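Local coordinates for protein putative enoyl-CoA hydratase/isomerase (Mycobacterium abscessus, PDB 3RSI) that belongs to the enoyl-CoA hydratase/isomerase family and is thought to act as a hydro-lyase in lipid metabolism, at residues Gly116-Leu121 with Phe135-Val140; Leu105-Asn110 with Asp125-Asp130; Leu22-Pro27 with Ala57-Ala62. One frame throughout, in Å; residues are numbered along the deposited sequence.

Contact 1. Residues Gly116-Leu121 with Phe135-Val140; sequences GGCEML and FGLPEV
Cys118 and Leu137 lie at the middle of this contact. The CB of Cys118 faces the extended chain and rests 3.8 Å from Leu137 CD2. The same CB sits 3.4 Å from Gly136 O. Its sulfur is anti to the backbone N (chi1 -171°), which lays SG over Gly136, 3.9 Å from Gly136 O, with Phe135 CB a looser neighbour. The CD2 branch of Leu137 also meets the next residue of the helix, 3.7 Å from Glu119 CG. There the two side chains cross at about a right angle. Phe135 turns its ring to Leu121. Leu121 CD2 comes in at the ring edge, near the ring plane, and lies 3.7 Å from Phe135 CD1. Val109, Cys113, Leu183 and Val184 also touch the Phe135 side chain. No direct hydrogen bond joins the two segments; they meet by packing and, at the glutamates, through a water.

The helix follows strand 113-114 in the crotonase fold, and strand 134-136 pairs with that strand. In crotonase relatives, glutamates at the places of Glu119 and Glu139 form the catalytic pair, and a backbone N-H at the place of Gly116 belongs to the oxyanion hole. The same layout is probable here. The two carboxylates do not touch, and their OE2 atoms stand 4.7 Å apart. A water donates to Glu139 OE2 at 3.1 Å. The same water lies 2.4 Å from Glu119 OE2, which is too short to be trusted as a bond length. Glu119 reaches this place with a chain bent at chi2 (-126°). Ser150 OG bonds to its OE1 and Ala148 N to its OE2, which would hold the carboxylate in position. Pro146 touches the side chains of both glutamates.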
loop_
_atom_site.group_PDB
_atom_site.type_symbol
_atom_site.label_atom_id
_atom_site.label_comp_id
_atom_site.label_asym_id
_atom_site.label_seq_id
_atom_site.Cartn_x
_atom_site.Cartn_y
_atom_site.Cartn_z
ATOM N N GLY B 116 -21.169 -6.967 -1.502
ATOM C CA GLY B 116 -21.074 -7.105 -0.047
ATOM C C GLY B 116 -20.050 -8.119 0.413
ATOM O O GLY B 116 -19.402 -7.926 1.425
ATOM N N GLY B 117 -19.885 -9.204 -0.328
ATOM C CA GLY B 117 -18.877 -10.210 0.011
ATOM C C GLY B 117 -17.456 -9.650 -0.025
ATOM O O GLY B 117 -16.612 -9.966 0.837
ATOM N N CYS B 118 -17.202 -8.817 -1.028
ATOM C CA CYS B 118 -15.897 -8.232 -1.248
ATOM C C CYS B 118 -15.716 -7.049 -0.313
ATOM O O CYS B 118 -14.593 -6.740 0.087
ATOM C CB CYS B 118 -15.735 -7.829 -2.712
ATOM S SG CYS B 118 -14.072 -7.310 -3.204
ATOM N N GLU B 119 -16.819 -6.394 0.063
ATOM C CA GLU B 119 -16.753 -5.376 1.108
ATOM C C GLU B 119 -16.302 -5.985 2.446
ATOM O O GLU B 119 -15.358 -5.474 3.092
ATOM C CB GLU B 119 -18.078 -4.643 1.275
ATOM C CG GLU B 119 -18.506 -3.869 0.031
ATOM C CD GLU B 119 -18.788 -2.423 0.328
ATOM O OE1 GLU B 119 -17.866 -1.726 0.831
ATOM O OE2 GLU B 119 -19.918 -1.989 0.081
ATOM N N MET B 120 -16.937 -7.084 2.843
ATOM C CA MET B 120 -16.572 -7.755 4.091
ATOM C C MET B 120 -15.162 -8.390 4.077
ATOM O O MET B 120 -14.508 -8.518 5.125
ATOM C CB MET B 120 -17.615 -8.804 4.475
ATOM C CG MET B 120 -18.869 -8.210 5.078
ATOM S SD MET B 120 -20.130 -9.451 5.497
ATOM C CE MET B 120 -19.375 -10.204 6.936
ATOM N N LEU B 121 -14.695 -8.770 2.898
ATOM C CA LEU B 121 -13.364 -9.350 2.748
ATOM C C LEU B 121 -12.264 -8.430 3.298
ATOM O O LEU B 121 -11.250 -8.914 3.801
ATOM C CB LEU B 121 -13.104 -9.655 1.287
ATOM C CG LEU B 121 -11.824 -10.401 0.933
ATOM C CD1 LEU B 121 -11.860 -11.862 1.323
ATOM C CD2 LEU B 121 -11.566 -10.247 -0.569
ATOM N N PHE B 135 -13.132 -11.186 -7.842
ATOM C CA PHE B 135 -13.274 -10.146 -6.825
ATOM C C PHE B 135 -13.753 -8.848 -7.445
ATOM O O PHE B 135 -13.148 -8.340 -8.370
ATOM C CB PHE B 135 -11.927 -9.926 -6.148
ATOM C CG PHE B 135 -11.402 -11.164 -5.482
ATOM C CD1 PHE B 135 -11.613 -11.377 -4.135
ATOM C CD2 PHE B 135 -10.769 -12.147 -6.226
ATOM C CE1 PHE B 135 -11.166 -12.563 -3.510
ATOM C CE2 PHE B 135 -10.326 -13.330 -5.630
ATOM C CZ PHE B 135 -10.518 -13.526 -4.256
ATOM N N GLY B 136 -14.827 -8.286 -6.940
ATOM C CA GLY B 136 -15.398 -7.136 -7.609
ATOM C C GLY B 136 -16.392 -6.379 -6.763
ATOM O O GLY B 136 -16.924 -6.888 -5.800
ATOM N N LEU B 137 -16.588 -5.129 -7.134
ATOM C CA LEU B 137 -17.533 -4.234 -6.498
ATOM C C LEU B 137 -18.276 -3.538 -7.626
ATOM O O LEU B 137 -17.894 -2.441 -8.056
ATOM C CB LEU B 137 -16.779 -3.232 -5.626
ATOM C CG LEU B 137 -16.001 -3.787 -4.434
ATOM C CD1 LEU B 137 -15.024 -2.709 -3.910
ATOM C CD2 LEU B 137 -16.956 -4.276 -3.327
ATOM N N PRO B 138 -19.327 -4.187 -8.143
ATOM C CA PRO B 138 -20.019 -3.708 -9.339
ATOM C C PRO B 138 -21.025 -2.597 -9.108
ATOM O O PRO B 138 -21.694 -2.171 -10.048
ATOM C CB PRO B 138 -20.728 -4.967 -9.849
ATOM C CG PRO B 138 -21.010 -5.763 -8.623
ATOM C CD PRO B 138 -19.823 -5.503 -7.708
ATOM N N GLU B 139 -21.105 -2.118 -7.870
ATOM C CA GLU B 139 -22.167 -1.230 -7.414
ATOM C C GLU B 139 -22.474 -0.082 -8.353
ATOM O O GLU B 139 -23.655 0.161 -8.668
ATOM C CB GLU B 139 -21.840 -0.691 -6.013
ATOM C CG GLU B 139 -22.223 -1.641 -4.904
ATOM C CD GLU B 139 -21.252 -2.798 -4.732
ATOM O OE1 GLU B 139 -20.160 -2.786 -5.350
ATOM O OE2 GLU B 139 -21.580 -3.707 -3.955
ATOM N N VAL B 140 -21.436 0.622 -8.795
ATOM C CA VAL B 140 -21.620 1.780 -9.696
ATOM C C VAL B 140 -22.329 1.466 -11.005
ATOM O O VAL B 140 -23.004 2.335 -11.556
ATOM C CB VAL B 140 -20.303 2.564 -9.981
ATOM C CG1 VAL B 140 -19.768 3.199 -8.658
ATOM C CG2 VAL B 140 -19.236 1.700 -10.696
HETATM O O HOH W 1 -21.708 -3.245 -0.936
#

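Contact 2. Residues Leu105-Asn110 with Asp125-Asp130; sequences LIAAVN and DIRVSD
The carboxylate of Asp125 meets the backbone of Leu105 at one end of this contact. Leu105 N donates to Asp125 OD2 at 2.8 Å. It comes to the anti side of that oxygen, 20° out of the carboxylate plane. The Asp125 CG lies beside its own backbone N (chi1 -59°), which turns the group back to Leu105. Asp125 N in turn donates to Leu105 O at 2.8 Å, in the carbonyl plane. A weak bond from Ile126 N reaches the same oxygen. Lys216 also makes a salt bridge to Asp125 OD2, and the two partners together would hold the carboxylate in place. At the other end, the carboxylate of Asp130 bonds to Gly191 N and His132 N. Asp130 CB lies 3.3 Å from Val109 O. The guanidinium of Arg127 is held by oxygens: NH1 by Leu183 O, and NH2 by Thr124 O and Gln157 OE1.

Between these ends the two strands run parallel, their axes 4.7 Å apart. Ala107 uses both its polar backbone atoms: its N donates to Ile126 O and its O accepts from Val128 N. Val109 does likewise, bonding through its N to Val128 O at 2.8 Å and through its O to Asp130 N. Ile106, Ala108, Ile126 and Val128 share one face of the sheet. Ile106 CG1 meets Ile126 CB at 4.3 Å. Ala107, Val109, Arg127 and Ser129 share the other face.

Helix 193-205 lies over the isoleucine face, where Ala197, Leu200, Ala201 and Ile204 touch it. Leu121 of helix 116-121 and Phe135 of strand 134-136 pack on the Val109 face. Strand 186-188 flanks 126-130 on its far side, while Leu105, Ile106 and Ala107 pair with a parallel strand of the second subunit.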
loop_
_atom_site.group_PDB
_atom_site.type_symbol
_atom_site.label_atom_id
_atom_site.label_comp_id
_atom_site.label_asym_id
_atom_site.label_seq_id
_atom_site.Cartn_x
_atom_site.Cartn_y
_atom_site.Cartn_z
ATOM N N LEU B 105 -9.377 -13.650 11.459
ATOM C CA LEU B 105 -10.421 -14.098 10.519
ATOM C C LEU B 105 -9.772 -14.423 9.164
ATOM O O LEU B 105 -9.118 -13.576 8.546
ATOM C CB LEU B 105 -11.472 -12.995 10.355
ATOM C CG LEU B 105 -12.678 -13.261 9.466
ATOM C CD1 LEU B 105 -13.343 -14.551 9.892
ATOM C CD2 LEU B 105 -13.635 -12.061 9.538
ATOM N N ILE B 106 -9.911 -15.678 8.754
ATOM C CA ILE B 106 -9.308 -16.197 7.546
ATOM C C ILE B 106 -10.379 -16.428 6.501
ATOM O O ILE B 106 -11.289 -17.219 6.722
ATOM C CB ILE B 106 -8.623 -17.547 7.819
ATOM C CG1 ILE B 106 -7.612 -17.391 8.958
ATOM C CG2 ILE B 106 -7.927 -18.075 6.550
ATOM C CD1 ILE B 106 -7.091 -18.717 9.473
ATOM N N ALA B 107 -10.268 -15.750 5.366
ATOM C CA ALA B 107 -11.200 -15.936 4.275
ATOM C C ALA B 107 -10.709 -17.079 3.413
ATOM O O ALA B 107 -9.579 -17.048 2.931
ATOM C CB ALA B 107 -11.334 -14.653 3.444
ATOM N N ALA B 108 -11.560 -18.094 3.250
ATOM C CA ALA B 108 -11.374 -19.144 2.271
ATOM C C ALA B 108 -12.284 -18.797 1.096
ATOM O O ALA B 108 -13.463 -19.157 1.073
ATOM C CB ALA B 108 -11.731 -20.494 2.867
ATOM N N VAL B 109 -11.753 -18.047 0.137
ATOM C CA VAL B 109 -12.584 -17.547 -0.972
ATOM C C VAL B 109 -12.691 -18.619 -2.046
ATOM O O VAL B 109 -11.825 -18.756 -2.911
ATOM C CB VAL B 109 -12.073 -16.215 -1.536
ATOM C CG1 VAL B 109 -13.106 -15.618 -2.507
ATOM C CG2 VAL B 109 -11.775 -15.261 -0.384
ATOM N N ASN B 110 -13.786 -19.365 -1.983
ATOM C CA ASN B 110 -13.960 -20.572 -2.788
ATOM C C ASN B 110 -14.541 -20.308 -4.163
ATOM O O ASN B 110 -14.605 -21.218 -4.984
ATOM C CB ASN B 110 -14.841 -21.566 -2.052
ATOM C CG ASN B 110 -16.185 -20.980 -1.686
ATOM O OD1 ASN B 110 -16.281 -20.085 -0.828
ATOM N ND2 ASN B 110 -17.238 -21.464 -2.351
ATOM N N ASP B 125 -8.535 -10.931 7.741
ATOM C CA ASP B 125 -7.097 -10.694 7.963
ATOM C C ASP B 125 -6.194 -11.372 6.958
ATOM O O ASP B 125 -5.250 -10.759 6.435
ATOM C CB ASP B 125 -6.745 -11.179 9.364
ATOM C CG ASP B 125 -7.553 -10.456 10.412
ATOM O OD1 ASP B 125 -7.591 -9.214 10.344
ATOM O OD2 ASP B 125 -8.170 -11.105 11.260
ATOM N N ILE B 126 -6.465 -12.651 6.753
ATOM C CA ILE B 126 -5.645 -13.561 5.959
ATOM C C ILE B 126 -6.575 -14.158 4.913
ATOM O O ILE B 126 -7.713 -14.521 5.221
ATOM C CB ILE B 126 -5.036 -14.680 6.852
ATOM C CG1 ILE B 126 -4.149 -14.062 7.945
ATOM C CG2 ILE B 126 -4.251 -15.696 6.018
ATOM C CD1 ILE B 126 -3.827 -15.018 9.119
ATOM N N ARG B 127 -6.116 -14.231 3.672
ATOM C CA ARG B 127 -7.043 -14.460 2.560
ATOM C C ARG B 127 -6.476 -15.455 1.579
ATOM O O ARG B 127 -5.403 -15.233 1.018
ATOM C CB ARG B 127 -7.333 -13.136 1.850
ATOM C CG ARG B 127 -7.992 -12.098 2.746
ATOM C CD ARG B 127 -7.946 -10.689 2.182
ATOM N NE ARG B 127 -8.238 -9.683 3.221
ATOM C CZ ARG B 127 -8.052 -8.372 3.098
ATOM N NH1 ARG B 127 -7.587 -7.868 1.967
ATOM N NH2 ARG B 127 -8.319 -7.562 4.116
ATOM N N VAL B 128 -7.216 -16.539 1.376
ATOM C CA VAL B 128 -6.844 -17.592 0.449
ATOM C C VAL B 128 -7.861 -17.614 -0.694
ATOM O O VAL B 128 -9.077 -17.741 -0.459
ATOM C CB VAL B 128 -6.867 -18.981 1.126
ATOM C CG1 VAL B 128 -6.428 -20.068 0.114
ATOM C CG2 VAL B 128 -5.976 -18.983 2.372
ATOM N N SER B 129 -7.371 -17.506 -1.925
ATOM C CA SER B 129 -8.261 -17.521 -3.089
ATOM C C SER B 129 -8.169 -18.808 -3.894
ATOM O O SER B 129 -7.090 -19.217 -4.353
ATOM C CB SER B 129 -7.953 -16.349 -4.020
ATOM O OG SER B 129 -8.834 -16.339 -5.123
ATOM N N ASP B 130 -9.326 -19.417 -4.103
ATOM C CA ASP B 130 -9.471 -20.424 -5.138
ATOM C C ASP B 130 -8.992 -19.828 -6.468
ATOM O O ASP B 130 -9.263 -18.672 -6.782
ATOM C CB ASP B 130 -10.942 -20.839 -5.261
ATOM C CG ASP B 130 -11.139 -22.054 -6.127
ATOM O OD1 ASP B 130 -11.054 -21.930 -7.361
ATOM O OD2 ASP B 130 -11.412 -23.132 -5.566
#

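Contact 3. Residues Leu22-Pro27 with Ala57-Ala62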
loop_
_atom_site.group_PDB
_atom_site.type_symbol
_atom_site.label_atom_id
_atom_site.label_comp_id
_atom_site.label_asym_id
_atom_site.label_seq_id
_atom_site.Cartn_x
_atom_site.Cartn_y
_atom_site.Cartn_z
ATOM N N LEU B 22 27.415 -0.867 7.281
ATOM C CA LEU B 22 27.210 -1.392 8.609
ATOM C C LEU B 22 26.989 -2.888 8.482
ATOM O O LEU B 22 26.129 -3.333 7.707
ATOM C CB LEU B 22 25.975 -0.749 9.236
ATOM C CG LEU B 22 25.986 0.774 9.388
ATOM C CD1 LEU B 22 24.675 1.238 10.010
ATOM C CD2 LEU B 22 27.163 1.189 10.247
ATOM N N THR B 23 27.749 -3.667 9.239
ATOM C CA THR B 23 27.630 -5.102 9.161
ATOM C C THR B 23 27.339 -5.675 10.535
ATOM O O THR B 23 28.193 -5.599 11.415
ATOM C CB THR B 23 28.889 -5.754 8.587
ATOM O OG1 THR B 23 29.138 -5.221 7.289
ATOM C CG2 THR B 23 28.707 -7.275 8.488
ATOM N N MET B 24 26.136 -6.234 10.693
ATOM C CA MET B 24 25.748 -6.921 11.907
ATOM C C MET B 24 26.600 -8.188 11.985
ATOM O O MET B 24 26.618 -8.980 11.048
ATOM C CB MET B 24 24.263 -7.261 11.865
ATOM C CG MET B 24 23.370 -6.051 11.846
ATOM S SD MET B 24 21.635 -6.417 11.562
ATOM C CE MET B 24 21.673 -6.682 9.766
ATOM N N ASN B 25 27.332 -8.339 13.084
ATOM C CA ASN B 25 28.423 -9.317 13.188
ATOM C C ASN B 25 28.400 -10.149 14.474
ATOM O O ASN B 25 29.147 -9.886 15.409
ATOM C CB ASN B 25 29.751 -8.570 13.099
ATOM C CG ASN B 25 30.947 -9.501 13.073
ATOM O OD1 ASN B 25 30.880 -10.605 12.529
ATOM N ND2 ASN B 25 32.034 -9.069 13.677
ATOM N N ARG B 26 27.502 -11.119 14.532
ATOM C CA ARG B 26 27.515 -12.129 15.604
ATOM C C ARG B 26 27.202 -13.485 14.990
ATOM O O ARG B 26 26.081 -13.998 15.112
ATOM C CB ARG B 26 26.483 -11.821 16.690
ATOM C CG ARG B 26 26.653 -10.508 17.396
ATOM C CD ARG B 26 25.508 -10.312 18.369
ATOM N NE ARG B 26 25.600 -11.211 19.537
ATOM C CZ ARG B 26 24.554 -11.754 20.163
ATOM N NH1 ARG B 26 23.309 -11.545 19.737
ATOM N NH2 ARG B 26 24.748 -12.526 21.225
ATOM N N PRO B 27 28.195 -14.082 14.331
ATOM C CA PRO B 27 27.947 -15.296 13.551
ATOM C C PRO B 27 27.375 -16.463 14.364
ATOM O O PRO B 27 26.528 -17.194 13.874
ATOM C CB PRO B 27 29.327 -15.644 12.992
ATOM C CG PRO B 27 30.088 -14.409 13.003
ATOM C CD PRO B 27 29.539 -13.540 14.101
ATOM N N ALA B 57 24.036 5.072 3.492
ATOM C CA ALA B 57 24.428 4.003 4.391
ATOM C C ALA B 57 23.831 2.672 3.921
ATOM O O ALA B 57 22.694 2.624 3.427
ATOM C CB ALA B 57 23.965 4.309 5.773
ATOM N N ILE B 58 24.615 1.605 4.079
ATOM C CA ILE B 58 24.214 0.255 3.713
ATOM C C ILE B 58 24.243 -0.616 4.965
ATOM O O ILE B 58 25.206 -0.562 5.743
ATOM C CB ILE B 58 25.162 -0.365 2.631
ATOM C CG1 ILE B 58 25.105 0.451 1.332
ATOM C CG2 ILE B 58 24.787 -1.851 2.356
ATOM C CD1 ILE B 58 26.169 0.054 0.264
ATOM N N LEU B 59 23.195 -1.419 5.134
ATOM C CA LEU B 59 23.079 -2.345 6.260
ATOM C C LEU B 59 23.029 -3.770 5.761
ATOM O O LEU B 59 22.212 -4.103 4.889
ATOM C CB LEU B 59 21.815 -2.039 7.063
ATOM C CG LEU B 59 21.590 -2.870 8.314
ATOM C CD1 LEU B 59 22.782 -2.845 9.276
ATOM C CD2 LEU B 59 20.313 -2.367 8.984
ATOM N N THR B 60 23.887 -4.606 6.324
ATOM C CA THR B 60 24.006 -5.982 5.920
ATOM C C THR B 60 24.450 -6.814 7.104
ATOM O O THR B 60 24.781 -6.275 8.165
ATOM C CB THR B 60 24.999 -6.144 4.731
ATOM O OG1 THR B 60 24.677 -7.320 3.986
ATOM C CG2 THR B 60 26.462 -6.220 5.203
ATOM N N GLY B 61 24.454 -8.132 6.917
ATOM C CA GLY B 61 24.878 -9.061 7.947
ATOM C C GLY B 61 26.130 -9.811 7.527
ATOM O O GLY B 61 26.361 -10.033 6.344
ATOM N N ALA B 62 26.924 -10.203 8.512
ATOM C CA ALA B 62 28.103 -11.029 8.282
ATOM C C ALA B 62 27.729 -12.477 7.897
ATOM O O ALA B 62 26.809 -13.083 8.456
ATOM C CB ALA B 62 29.010 -11.016 9.511
#
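Leu22, Met24 and Leu59 make the tight, buried side of this contact. Leu59 CD1 lies 3.8 Å from Leu22 CB and 4.0 Å from Met24 CE. Met24 and Leu59 cross at about a right angle. The Met24 chain is extended at chi2 and bends at chi3 (-78°). That bend brings CE back over the neighbouring strand, to 3.5 Å from Thr60 O.

The looser side is made by Thr23, Asn25 and Ala62, which are partly exposed. Thr60 shares the face of Thr23 but is buried against the second subunit. Thr23 and Thr60 lie side by side and point the same way, with Thr23 OG1 3.5 Å from Thr60 CG2. Thr23 CG2, anti to its own N, reaches along to Ala62 N. The Thr60 hydroxyl has its partner elsewhere, at Ala108 O of the second subunit. Asn25 OD1 lies 3.6 Å from Ala62 CB, while its ND2 bonds to Arg9 O.

The backbones are joined evenly in a parallel pairing. Leu22 N donates to Ile58 O at 2.7 Å, and the bond is nearly straight (175°). Thr60 N donates to Leu22 O. Met24 N then bonds to Thr60 O, and Ala62 N closes the series on Met24 O at 2.8 Å. Thus Leu22 and Met24 each bond through both their N and their O, to the residues before and after their opposite number.

The two strands are the ends of a beta-alpha-beta unit. Its helix, 35-50, lies over the Leu22-Met24 face, with Trp45 on Leu22 and Phe41 on Met24 and Leu59. Strand 11-16 runs antiparallel along the other edge of 19-24. On its far edge, 57-60 pairs with a parallel strand of the second subunit.

From the N terminus, contact 3 comes first. It closes the crossover through helix 35-50 before contact 2 begins. Contact 2 closes the loop through helix 116-121, and contact 1 closes one through strand 126-130. The two cross along the chain, since their segments alternate. They also touch in space, through Leu121 and Phe135. Together they tie a parallel sheet to the helix and extended chain of the probable active site. Contact 3 lies on the opposite side of the chain's centre from the other two, about 38 Å from contact 2 between centres. Strand 105-109 of contact 2 and strand 56-61 of contact 3 each pair with a parallel strand of another subunit.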